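Local coordinates for folylpolyglutamate synthase protein FOLC (Mycobacterium tuberculosis, PDB 2VOS) that probably catalyses the ATP-dependent addition of glutamate to dihydropteroate and to tetrahydrofolate polyglutamates, and is caught here with ADP bound, at residues A[49-54]-A[184-189]; A[108-113]-A[166-171]; A[121-126]-A[159-164]; A[231-236]-A[261-266]. All blocks are in the same frame, centred on the assembly; numbering follows the deposited sequence.

How the contacts relate
Contacts 1, 3 and 4 bury most of the side chains that touch, whereas contact 2 lies at the surface; in all four, methyls and rings rather than hydrogen bonds bridge the two segments. Helix 151-165 ties the first three together: F160 packs on V186, I187 and M54 of contact 1, and F163 packs on I110 and A171 of contact 2, while A161 and A162 receive T123 and E126 in contact 3. Contacts 2 and 4 reach the same mixed sheet, but their centres are about 26 Å apart. Only contact 4 brings in an aromatic ring across its segments, whose charged residues pair with D260 and R258 outside them; contact 3 adds a carboxylate at its solvent side.

Contact 1 (A[49-54]-A[184-189]); sequences RISALM and TNVINA
In I50, CG1 stands anti to the backbone N (chi1 -175°), which leaves CG2 between N and the carbonyl carbon and turned to V186. The V186 side chain is rotated to chi1 -75°, with CG1 anti to its own carbonyl carbon and reaching for the helix 49-54. The two branches meet as methyl against methyl, I50 CG2 lying 4.0 Å from V186 CG1, and the side chains cross obliquely. The same V186 CG1 also comes within 3.7 Å of S51 OG. The hydroxyl merely rests against this methyl; its polar partner is the carbonyl O of L47, four residues earlier, just ahead of the helix. One helical turn beyond I50, the CG of selenomethionine M54 approaches the other V186 branch, CG2, at 4.3 Å. V186 thus sets its two methyls against I50, S51 and M54, with no hydrogen bond between the segments. Its presentation depends on the loop: N185 is the centre of an inverse gamma turn, marked by a weak bond of 2.8 Å from V186 N to T184 O, and N185 ND2 is hydrogen-bonded to the carbonyl oxygens of R180 and G218. The V186 carbonyl is satisfied by Q61 NE2. Helix 48-56 is thereby docked onto the connection between strands 170-174 and 191-194 of the Mur ligase middle domain. F160 of helix 151-165 packs against both V186 and M54, helix 117-140 receives L53, and strand 66-70 lies against I187.

Contact 2 (A[108-113]-A[166-171]); sequences ISIDGK and APVDVA
I110, which carries the contact with A166 and V168, is fixed through its backbone: its N donates to K113 O at 3.0 Å, and K113 N returns a bond of 3.2 Å to I110 O. This reciprocal pair closes a type I' beta turn through D111 and G112, both with positive phi. The side chain of I110 leaves the hairpin with CG1 anti to its carbonyl carbon, and a bent second torsion (chi2 -67°) carries CD1 over to the loop 166-169. There this one methyl meets two partners, V168 CG1 at 3.8 Å and A166 CB at 4.1 Å, the I110 and V168 side chains crossing at about a right angle. The tight two-residue hairpin links strands 108-110 and 113-114, which form one margin of the mixed sheet of the Mur ligase middle domain; the loop opposite leads from helix 151-165 into strand 170-174 further inside that sheet. The cis peptide bond before P167 shapes this loop, and a probable hydrogen bond from V168 N to F163 O ties V168 back to the last turn of the helix. R92 bonds to both segments: it makes a salt bridge to D111 OD2 through NH1, while its backbone N is hydrogen-bonded to D169 OD2. Its NH2 adds weak hydrogen bonds to the carbonyl oxygens of A166 and P167.

Contact 3 (A[121-126]-A[159-164]); sequences VATYRE and AFAAFA
Among the flat groups, the carboxylate of E126 is the one that reaches across, its OE2 standing 4.0 Å from A161 CB. The F163 ring faces the other way, with the carbonyl O of A159 lying 3.0 Å above one face and offset toward the rim; I110 CD1 packs against F163 CD1, and A171 CB against F163 CD2. The remaining touch between the helices is made by T123. Its CG2 is anti to the backbone N (chi1 -58° for OG1) and rests on A162 CB at 4.1 Å, with A161 CB a little farther off. T123 OG1 also lies near A162 CB, but its polar partner is the carbonyl O of Q119, a turn earlier in the same helix, and this bond keeps the threonine rotation set. Beyond CG the E126 chain is extended, laying its charged end beside the methyl at the exposed side. D165 OD2 is close to E126 OE2, and the proximity of like charges may raise the proton affinity of one of them. The two helix segments cross steeply, at 105°, with their axes 9.7 Å apart at closest approach. Such layering fits the Mur ligase middle domain, of the P-loop NTPase clan: helix 151-165 packs on the sheet through A159 and F163, and helix 117-140 lies across its outer side.

Contact 4 (A[231-236]-A[261-266]); sequences VAVIGR and SEFAVL
The apolar part of the contact is V233 against F263. V233 CG1, anti to the backbone N (chi1 -172°), comes to 3.8 Å from F263 CE1 and equally near CZ, meeting the ring obliquely. The ring reaches that methyl because F263 CG sits between its own N and carbonyl carbon (chi1 58°), which directs the phenyl group at strand 231-234. The second kind is a carbonyl against ring carbon: I234 O lies 3.5 Å from F263 CZ, also at an oblique angle. Strand 231-234 belongs to the parallel part of the sheet in the Mur ligase middle domain, one place in from edge strand 255-258, whereas F263 immediately precedes the first strand of a separate three-stranded antiparallel sheet. The phenyl ring therefore joins the two sheets, and V303, L304 and A307 of helix 296-312 also pack against it. The F263 side chain is about 11 Å from the bound ADP, so it does not touch the nucleotide. Two salt bridges hold neighbouring residues of the segments: R236 NE to D260 OD2 and E262 OE1 to R258 NE.

Contact 1 (A[49-54]-A[184-189])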
loop_
_atom_site.group_PDB
_atom_site.type_symbol
_atom_site.label_atom_id
_atom_site.label_comp_id
_atom_site.label_asym_id
_atom_site.label_seq_id
_atom_site.Cartn_x
_atom_site.Cartn_y
_atom_site.Cartn_z
ATOM N N ARG A 49 15.442 -6.595 -18.743
ATOM C CA ARG A 49 16.080 -5.306 -18.524
ATOM C C ARG A 49 16.526 -5.134 -17.083
ATOM O O ARG A 49 17.678 -4.747 -16.823
ATOM C CB ARG A 49 15.133 -4.169 -18.920
ATOM C CG ARG A 49 14.999 -3.945 -20.426
ATOM C CD ARG A 49 14.069 -2.728 -20.737
ATOM N NE ARG A 49 12.841 -2.657 -19.926
ATOM C CZ ARG A 49 11.636 -3.099 -20.302
ATOM N NH1 ARG A 49 11.443 -3.680 -21.495
ATOM N NH2 ARG A 49 10.608 -2.978 -19.475
ATOM N N ILE A 50 15.623 -5.356 -16.121
ATOM C CA ILE A 50 15.972 -5.104 -14.718
ATOM C C ILE A 50 17.038 -6.140 -14.296
ATOM O O ILE A 50 17.969 -5.815 -13.568
ATOM C CB ILE A 50 14.720 -5.178 -13.811
ATOM C CG1 ILE A 50 15.061 -4.784 -12.364
ATOM C CG2 ILE A 50 14.123 -6.583 -13.793
ATOM C CD1 ILE A 50 15.450 -3.355 -12.229
ATOM N N SER A 51 16.933 -7.399 -14.762
ATOM C CA SER A 51 18.023 -8.354 -14.498
ATOM C C SER A 51 19.379 -7.909 -15.045
ATOM O O SER A 51 20.388 -8.024 -14.360
ATOM C CB SER A 51 17.720 -9.735 -15.043
ATOM O OG SER A 51 16.598 -10.266 -14.375
ATOM N N ALA A 52 19.403 -7.446 -16.295
ATOM C CA ALA A 52 20.629 -6.950 -16.870
ATOM C C ALA A 52 21.196 -5.790 -16.053
ATOM O O ALA A 52 22.406 -5.714 -15.832
ATOM C CB ALA A 52 20.412 -6.534 -18.342
ATOM N N LEU A 53 20.334 -4.838 -15.687
ATOM C CA LEU A 53 20.795 -3.676 -14.900
ATOM C C LEU A 53 21.400 -4.122 -13.554
ATOM O O LEU A 53 22.487 -3.632 -13.152
ATOM C CB LEU A 53 19.659 -2.713 -14.669
ATOM C CG LEU A 53 20.062 -1.456 -13.844
ATOM C CD1 LEU A 53 21.283 -0.689 -14.451
ATOM C CD2 LEU A 53 18.866 -0.524 -13.621
HETATM N N MSE A 54 20.708 -5.008 -12.832
HETATM C CA MSE A 54 21.244 -5.544 -11.563
HETATM C C MSE A 54 22.625 -6.198 -11.802
HETATM O O MSE A 54 23.538 -5.994 -11.023
HETATM C CB MSE A 54 20.333 -6.618 -10.976
HETATM C CG MSE A 54 19.089 -6.132 -10.278
HETATM SE SE MSE A 54 19.465 -4.692 -8.961
HETATM C CE MSE A 54 18.579 -3.540 -10.157
ATOM N N THR A 184 10.469 -6.070 -9.074
ATOM C CA THR A 184 11.086 -6.428 -7.786
ATOM C C THR A 184 11.425 -7.918 -7.753
ATOM O O THR A 184 12.109 -8.375 -6.839
ATOM C CB THR A 184 10.099 -6.162 -6.573
ATOM O OG1 THR A 184 8.866 -6.889 -6.762
ATOM C CG2 THR A 184 9.753 -4.649 -6.484
ATOM N N ASN A 185 10.935 -8.678 -8.734
ATOM C CA ASN A 185 11.004 -10.139 -8.601
ATOM C C ASN A 185 12.378 -10.699 -9.048
ATOM O O ASN A 185 12.447 -11.661 -9.778
ATOM C CB ASN A 185 9.852 -10.808 -9.345
ATOM C CG ASN A 185 9.620 -12.243 -8.888
ATOM O OD1 ASN A 185 9.897 -12.574 -7.733
ATOM N ND2 ASN A 185 9.104 -13.087 -9.775
ATOM N N VAL A 186 13.458 -10.102 -8.577
ATOM C CA VAL A 186 14.794 -10.538 -8.897
ATOM C C VAL A 186 15.555 -10.759 -7.587
ATOM O O VAL A 186 16.791 -10.684 -7.575
ATOM C CB VAL A 186 15.562 -9.424 -9.726
ATOM C CG1 VAL A 186 15.051 -9.419 -11.121
ATOM C CG2 VAL A 186 15.367 -8.016 -9.095
ATOM N N ILE A 187 14.825 -11.001 -6.483
ATOM C CA ILE A 187 15.444 -11.094 -5.169
ATOM C C ILE A 187 15.434 -12.469 -4.466
ATOM O O ILE A 187 16.216 -12.650 -3.464
ATOM C CB ILE A 187 14.874 -10.070 -4.208
ATOM C CG1 ILE A 187 13.336 -10.121 -4.175
ATOM C CG2 ILE A 187 15.351 -8.715 -4.646
ATOM C CD1 ILE A 187 12.715 -9.091 -3.136
ATOM N N ASN A 188 14.594 -13.415 -4.954
ATOM C CA ASN A 188 14.585 -14.764 -4.411
ATOM C C ASN A 188 14.353 -14.668 -2.892
ATOM O O ASN A 188 15.075 -15.265 -2.128
ATOM C CB ASN A 188 15.935 -15.429 -4.733
ATOM C CG ASN A 188 15.955 -16.928 -4.470
ATOM O OD1 ASN A 188 14.924 -17.606 -4.505
ATOM N ND2 ASN A 188 17.145 -17.460 -4.228
ATOM N N ALA A 189 13.332 -13.933 -2.455
ATOM C CA ALA A 189 13.188 -13.625 -1.051
ATOM C C ALA A 189 12.997 -14.879 -0.189
ATOM O O ALA A 189 12.223 -15.786 -0.560
ATOM C CB ALA A 189 12.060 -12.670 -0.848
#

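Contact 2 (A[108-113]-A[166-171])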
loop_
_atom_site.group_PDB
_atom_site.type_symbol
_atom_site.label_atom_id
_atom_site.label_comp_id
_atom_site.label_asym_id
_atom_site.label_seq_id
_atom_site.Cartn_x
_atom_site.Cartn_y
_atom_site.Cartn_z
ATOM N N ILE A 108 11.565 4.932 -1.125
ATOM C CA ILE A 108 12.802 4.319 -0.620
ATOM C C ILE A 108 13.054 4.835 0.771
ATOM O O ILE A 108 13.345 6.020 0.951
ATOM C CB ILE A 108 14.024 4.683 -1.530
ATOM C CG1 ILE A 108 13.675 4.392 -3.007
ATOM C CG2 ILE A 108 15.348 3.990 -1.010
ATOM C CD1 ILE A 108 14.693 4.968 -4.060
ATOM N N SER A 109 12.942 3.948 1.760
ATOM C CA SER A 109 13.102 4.301 3.138
ATOM C C SER A 109 14.223 3.494 3.722
ATOM O O SER A 109 14.411 2.333 3.346
ATOM C CB SER A 109 11.821 3.995 3.931
ATOM O OG SER A 109 10.737 4.801 3.417
ATOM N N ILE A 110 14.976 4.115 4.615
ATOM C CA ILE A 110 16.058 3.407 5.392
ATOM C C ILE A 110 15.799 3.752 6.846
ATOM O O ILE A 110 15.471 4.927 7.118
ATOM C CB ILE A 110 17.481 3.959 5.023
ATOM C CG1 ILE A 110 17.774 3.804 3.505
ATOM C CG2 ILE A 110 18.586 3.292 5.959
ATOM C CD1 ILE A 110 17.888 2.405 3.074
ATOM N N ASP A 111 15.844 2.749 7.722
ATOM C CA ASP A 111 15.658 2.917 9.153
ATOM C C ASP A 111 14.256 3.427 9.424
ATOM O O ASP A 111 14.077 4.162 10.376
ATOM C CB ASP A 111 16.647 3.954 9.721
ATOM C CG ASP A 111 18.122 3.527 9.557
ATOM O OD1 ASP A 111 18.453 2.371 9.940
ATOM O OD2 ASP A 111 18.944 4.359 9.073
ATOM N N GLY A 112 13.272 3.099 8.577
ATOM C CA GLY A 112 11.872 3.480 8.847
ATOM C C GLY A 112 11.483 4.877 8.368
ATOM O O GLY A 112 10.398 5.321 8.651
ATOM N N LYS A 113 12.368 5.569 7.661
ATOM C CA LYS A 113 12.127 6.947 7.197
ATOM C C LYS A 113 12.473 7.115 5.716
ATOM O O LYS A 113 13.458 6.579 5.255
ATOM C CB LYS A 113 13.017 7.964 7.969
ATOM C CG LYS A 113 12.722 7.986 9.503
ATOM C CD LYS A 113 13.906 8.667 10.246
ATOM N N ALA A 166 23.616 1.688 1.918
ATOM C CA ALA A 166 23.372 2.140 3.313
ATOM C C ALA A 166 24.409 1.653 4.339
ATOM O O ALA A 166 24.962 2.486 5.109
ATOM C CB ALA A 166 21.920 1.788 3.782
ATOM N N PRO A 167 24.612 0.323 4.465
ATOM C CA PRO A 167 23.841 -0.787 3.945
ATOM C C PRO A 167 22.788 -1.168 4.945
ATOM O O PRO A 167 22.848 -0.725 6.064
ATOM C CB PRO A 167 24.879 -1.940 3.885
ATOM C CG PRO A 167 25.813 -1.651 4.983
ATOM C CD PRO A 167 25.785 -0.143 5.239
ATOM N N VAL A 168 21.856 -2.025 4.574
ATOM C CA VAL A 168 20.809 -2.463 5.483
ATOM C C VAL A 168 21.083 -3.916 5.939
ATOM O O VAL A 168 21.936 -4.609 5.363
ATOM C CB VAL A 168 19.416 -2.381 4.813
ATOM C CG1 VAL A 168 19.130 -0.938 4.287
ATOM C CG2 VAL A 168 19.295 -3.374 3.676
ATOM N N ASP A 169 20.410 -4.352 7.003
ATOM C CA ASP A 169 20.438 -5.781 7.417
ATOM C C ASP A 169 19.307 -6.568 6.695
ATOM O O ASP A 169 19.457 -7.769 6.404
ATOM C CB ASP A 169 20.185 -5.906 8.936
ATOM C CG ASP A 169 21.270 -5.329 9.734
ATOM O OD1 ASP A 169 22.420 -5.503 9.308
ATOM O OD2 ASP A 169 20.981 -4.703 10.793
ATOM N N VAL A 170 18.189 -5.909 6.446
ATOM C CA VAL A 170 16.998 -6.564 5.874
ATOM C C VAL A 170 16.250 -5.588 4.997
ATOM O O VAL A 170 16.027 -4.400 5.368
ATOM C CB VAL A 170 15.949 -7.006 6.982
ATOM C CG1 VAL A 170 14.855 -7.887 6.319
ATOM C CG2 VAL A 170 16.658 -7.766 8.169
ATOM N N ALA A 171 15.817 -6.051 3.828
ATOM C CA ALA A 171 14.985 -5.171 2.994
ATOM C C ALA A 171 13.536 -5.659 3.016
ATOM O O ALA A 171 13.273 -6.889 3.014
ATOM C CB ALA A 171 15.486 -5.131 1.565
#

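Contact 3 (A[121-126]-A[159-164])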
loop_
_atom_site.group_PDB
_atom_site.type_symbol
_atom_site.label_atom_id
_atom_site.label_comp_id
_atom_site.label_asym_id
_atom_site.label_seq_id
_atom_site.Cartn_x
_atom_site.Cartn_y
_atom_site.Cartn_z
ATOM N N VAL A 121 18.161 11.821 -5.406
ATOM C CA VAL A 121 18.894 12.303 -6.603
ATOM C C VAL A 121 20.267 11.625 -6.727
ATOM O O VAL A 121 20.598 11.171 -7.804
ATOM C CB VAL A 121 19.042 13.867 -6.574
ATOM C CG1 VAL A 121 19.948 14.390 -7.661
ATOM C CG2 VAL A 121 17.645 14.516 -6.672
ATOM N N ALA A 122 21.069 11.561 -5.635
ATOM C CA ALA A 122 22.390 10.928 -5.700
ATOM C C ALA A 122 22.249 9.459 -6.099
ATOM O O ALA A 122 23.070 8.941 -6.816
ATOM C CB ALA A 122 23.110 11.022 -4.337
ATOM N N THR A 123 21.203 8.783 -5.620
ATOM C CA THR A 123 20.992 7.377 -5.989
ATOM C C THR A 123 20.703 7.237 -7.481
ATOM O O THR A 123 21.283 6.401 -8.140
ATOM C CB THR A 123 19.879 6.736 -5.125
ATOM O OG1 THR A 123 20.276 6.854 -3.753
ATOM C CG2 THR A 123 19.705 5.264 -5.433
ATOM N N TYR A 124 19.840 8.088 -8.010
ATOM C CA TYR A 124 19.537 8.082 -9.434
ATOM C C TYR A 124 20.830 8.370 -10.242
ATOM O O TYR A 124 21.181 7.628 -11.172
ATOM C CB TYR A 124 18.473 9.152 -9.749
ATOM C CG TYR A 124 18.307 9.301 -11.228
ATOM C CD1 TYR A 124 17.604 8.339 -11.961
ATOM C CD2 TYR A 124 18.886 10.347 -11.903
ATOM C CE1 TYR A 124 17.479 8.422 -13.320
ATOM C CE2 TYR A 124 18.762 10.459 -13.239
ATOM C CZ TYR A 124 18.067 9.488 -13.963
ATOM O OH TYR A 124 17.964 9.589 -15.345
ATOM N N ARG A 125 21.558 9.423 -9.871
ATOM C CA ARG A 125 22.766 9.792 -10.588
ATOM C C ARG A 125 23.774 8.667 -10.561
ATOM O O ARG A 125 24.464 8.408 -11.543
ATOM C CB ARG A 125 23.418 11.017 -9.965
ATOM C CG ARG A 125 22.694 12.367 -10.172
ATOM C CD ARG A 125 23.709 13.489 -9.799
ATOM N NE ARG A 125 23.312 14.808 -10.284
ATOM C CZ ARG A 125 23.637 15.278 -11.487
ATOM N NH1 ARG A 125 24.369 14.530 -12.324
ATOM N NH2 ARG A 125 23.231 16.496 -11.855
ATOM N N GLU A 126 23.900 7.983 -9.431
ATOM C CA GLU A 126 24.910 6.926 -9.367
ATOM C C GLU A 126 24.573 5.736 -10.271
ATOM O O GLU A 126 25.483 5.190 -10.894
ATOM C CB GLU A 126 25.193 6.484 -7.937
ATOM C CG GLU A 126 24.486 5.239 -7.508
ATOM C CD GLU A 126 24.793 4.915 -6.026
ATOM O OE1 GLU A 126 25.805 5.414 -5.509
ATOM O OE2 GLU A 126 24.030 4.189 -5.389
ATOM N N ALA A 159 16.065 1.653 -5.372
ATOM C CA ALA A 159 15.849 1.184 -3.997
ATOM C C ALA A 159 16.953 0.131 -3.669
ATOM O O ALA A 159 17.610 0.158 -2.566
ATOM C CB ALA A 159 14.442 0.576 -3.860
ATOM N N PHE A 160 17.139 -0.822 -4.581
ATOM C CA PHE A 160 18.082 -1.912 -4.333
ATOM C C PHE A 160 19.510 -1.398 -4.177
ATOM O O PHE A 160 20.252 -1.932 -3.343
ATOM C CB PHE A 160 18.053 -2.993 -5.450
ATOM C CG PHE A 160 16.768 -3.793 -5.506
ATOM C CD1 PHE A 160 16.070 -4.093 -4.331
ATOM C CD2 PHE A 160 16.266 -4.264 -6.713
ATOM C CE1 PHE A 160 14.882 -4.813 -4.342
ATOM C CE2 PHE A 160 15.062 -5.064 -6.730
ATOM C CZ PHE A 160 14.377 -5.317 -5.540
ATOM N N ALA A 161 19.898 -0.421 -5.007
ATOM C CA ALA A 161 21.258 0.211 -4.906
ATOM C C ALA A 161 21.369 0.933 -3.559
ATOM O O ALA A 161 22.382 0.858 -2.841
ATOM C CB ALA A 161 21.430 1.218 -6.054
ATOM N N ALA A 162 20.326 1.678 -3.211
ATOM C CA ALA A 162 20.382 2.469 -1.989
ATOM C C ALA A 162 20.471 1.511 -0.790
ATOM O O ALA A 162 21.121 1.830 0.237
ATOM C CB ALA A 162 19.104 3.325 -1.872
ATOM N N PHE A 163 19.814 0.351 -0.861
ATOM C CA PHE A 163 19.857 -0.552 0.291
ATOM C C PHE A 163 21.282 -1.083 0.473
ATOM O O PHE A 163 21.712 -1.323 1.607
ATOM C CB PHE A 163 18.882 -1.750 0.140
ATOM C CG PHE A 163 17.418 -1.336 0.082
ATOM C CD1 PHE A 163 17.014 -0.085 0.580
ATOM C CD2 PHE A 163 16.459 -2.195 -0.482
ATOM C CE1 PHE A 163 15.652 0.272 0.532
ATOM C CE2 PHE A 163 15.100 -1.861 -0.526
ATOM C CZ PHE A 163 14.699 -0.627 -0.038
ATOM N N ALA A 164 21.972 -1.332 -0.641
ATOM C CA ALA A 164 23.381 -1.797 -0.569
ATOM C C ALA A 164 24.345 -0.648 -0.147
ATOM O O ALA A 164 25.333 -0.896 0.550
ATOM C CB ALA A 164 23.808 -2.418 -1.928
#

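Contact 4 (A[231-236]-A[261-266])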
loop_
_atom_site.group_PDB
_atom_site.type_symbol
_atom_site.label_atom_id
_atom_site.label_comp_id
_atom_site.label_asym_id
_atom_site.label_seq_id
_atom_site.Cartn_x
_atom_site.Cartn_y
_atom_site.Cartn_z
ATOM N N VAL A 231 9.718 -19.354 2.804
ATOM C CA VAL A 231 8.481 -19.465 3.571
ATOM C C VAL A 231 7.474 -18.552 2.917
ATOM O O VAL A 231 7.788 -17.384 2.736
ATOM C CB VAL A 231 8.676 -18.974 5.019
ATOM C CG1 VAL A 231 7.400 -19.075 5.770
ATOM C CG2 VAL A 231 9.738 -19.770 5.726
ATOM N N ALA A 232 6.281 -19.062 2.599
ATOM C CA ALA A 232 5.178 -18.262 2.107
ATOM C C ALA A 232 4.222 -18.031 3.282
ATOM O O ALA A 232 3.732 -18.985 3.927
ATOM C CB ALA A 232 4.421 -18.995 0.967
ATOM N N VAL A 233 3.973 -16.774 3.577
ATOM C CA VAL A 233 3.087 -16.404 4.673
ATOM C C VAL A 233 1.830 -15.762 4.081
ATOM O O VAL A 233 1.903 -14.733 3.442
ATOM C CB VAL A 233 3.770 -15.386 5.610
ATOM C CG1 VAL A 233 2.919 -15.167 6.859
ATOM C CG2 VAL A 233 5.150 -15.924 6.016
ATOM N N ILE A 234 0.680 -16.371 4.303
ATOM C CA ILE A 234 -0.461 -16.021 3.514
ATOM C C ILE A 234 -1.610 -15.497 4.370
ATOM O O ILE A 234 -2.017 -16.143 5.357
ATOM C CB ILE A 234 -0.922 -17.278 2.751
ATOM C CG1 ILE A 234 0.207 -17.739 1.832
ATOM C CG2 ILE A 234 -2.077 -16.913 1.851
ATOM C CD1 ILE A 234 -0.087 -19.118 1.124
ATOM N N GLY A 235 -2.136 -14.330 4.009
ATOM C CA GLY A 235 -3.278 -13.776 4.722
ATOM C C GLY A 235 -4.573 -14.502 4.322
ATOM O O GLY A 235 -4.545 -15.512 3.601
ATOM N N ARG A 236 -5.715 -13.961 4.744
ATOM C CA ARG A 236 -7.037 -14.563 4.448
ATOM C C ARG A 236 -7.324 -14.521 2.959
ATOM O O ARG A 236 -7.177 -13.471 2.369
ATOM C CB ARG A 236 -8.121 -13.734 5.162
ATOM C CG ARG A 236 -8.437 -14.272 6.533
ATOM C CD ARG A 236 -9.276 -13.324 7.425
ATOM N NE ARG A 236 -9.490 -14.000 8.718
ATOM C CZ ARG A 236 -10.483 -13.750 9.582
ATOM N NH1 ARG A 236 -11.377 -12.800 9.314
ATOM N NH2 ARG A 236 -10.570 -14.442 10.721
ATOM N N SER A 261 -4.765 -20.646 10.393
ATOM C CA SER A 261 -4.269 -22.017 10.653
ATOM C C SER A 261 -2.978 -21.993 11.491
ATOM O O SER A 261 -2.886 -22.677 12.502
ATOM C CB SER A 261 -3.960 -22.771 9.372
ATOM O OG SER A 261 -5.123 -23.124 8.668
ATOM N N GLU A 262 -1.973 -21.245 11.026
ATOM C CA GLU A 262 -0.687 -21.193 11.697
ATOM C C GLU A 262 -0.588 -19.955 12.557
ATOM O O GLU A 262 0.234 -19.914 13.432
ATOM C CB GLU A 262 0.480 -21.210 10.679
ATOM C CG GLU A 262 0.814 -22.594 10.063
ATOM C CD GLU A 262 -0.297 -23.134 9.160
ATOM O OE1 GLU A 262 -0.671 -22.439 8.202
ATOM O OE2 GLU A 262 -0.825 -24.253 9.418
ATOM N N PHE A 263 -1.428 -18.955 12.313
ATOM C CA PHE A 263 -1.463 -17.710 13.108
ATOM C C PHE A 263 -2.845 -17.055 12.965
ATOM O O PHE A 263 -3.586 -17.368 12.013
ATOM C CB PHE A 263 -0.353 -16.729 12.667
ATOM C CG PHE A 263 -0.421 -16.345 11.214
ATOM C CD1 PHE A 263 0.210 -17.143 10.225
ATOM C CD2 PHE A 263 -1.055 -15.200 10.823
ATOM C CE1 PHE A 263 0.170 -16.766 8.848
ATOM C CE2 PHE A 263 -1.131 -14.823 9.423
ATOM C CZ PHE A 263 -0.533 -15.604 8.468
ATOM N N ALA A 264 -3.207 -16.141 13.869
ATOM C CA ALA A 264 -4.576 -15.565 13.848
ATOM C C ALA A 264 -4.694 -14.379 14.770
ATOM O O ALA A 264 -3.948 -14.266 15.740
ATOM C CB ALA A 264 -5.621 -16.628 14.286
ATOM N N VAL A 265 -5.640 -13.493 14.481
ATOM C CA VAL A 265 -6.057 -12.521 15.477
ATOM C C VAL A 265 -6.965 -13.252 16.462
ATOM O O VAL A 265 -8.010 -13.765 16.068
ATOM C CB VAL A 265 -6.882 -11.462 14.844
ATOM C CG1 VAL A 265 -7.307 -10.491 15.916
ATOM C CG2 VAL A 265 -6.039 -10.759 13.755
ATOM N N LEU A 266 -6.572 -13.321 17.726
ATOM C CA LEU A 266 -7.388 -13.989 18.729
ATOM C C LEU A 266 -8.465 -13.045 19.293
ATOM O O LEU A 266 -9.625 -13.442 19.431
ATOM C CB LEU A 266 -6.506 -14.560 19.852
ATOM C CG LEU A 266 -5.543 -15.668 19.422
ATOM C CD1 LEU A 266 -4.779 -16.235 20.610
ATOM C CD2 LEU A 266 -6.275 -16.812 18.713
#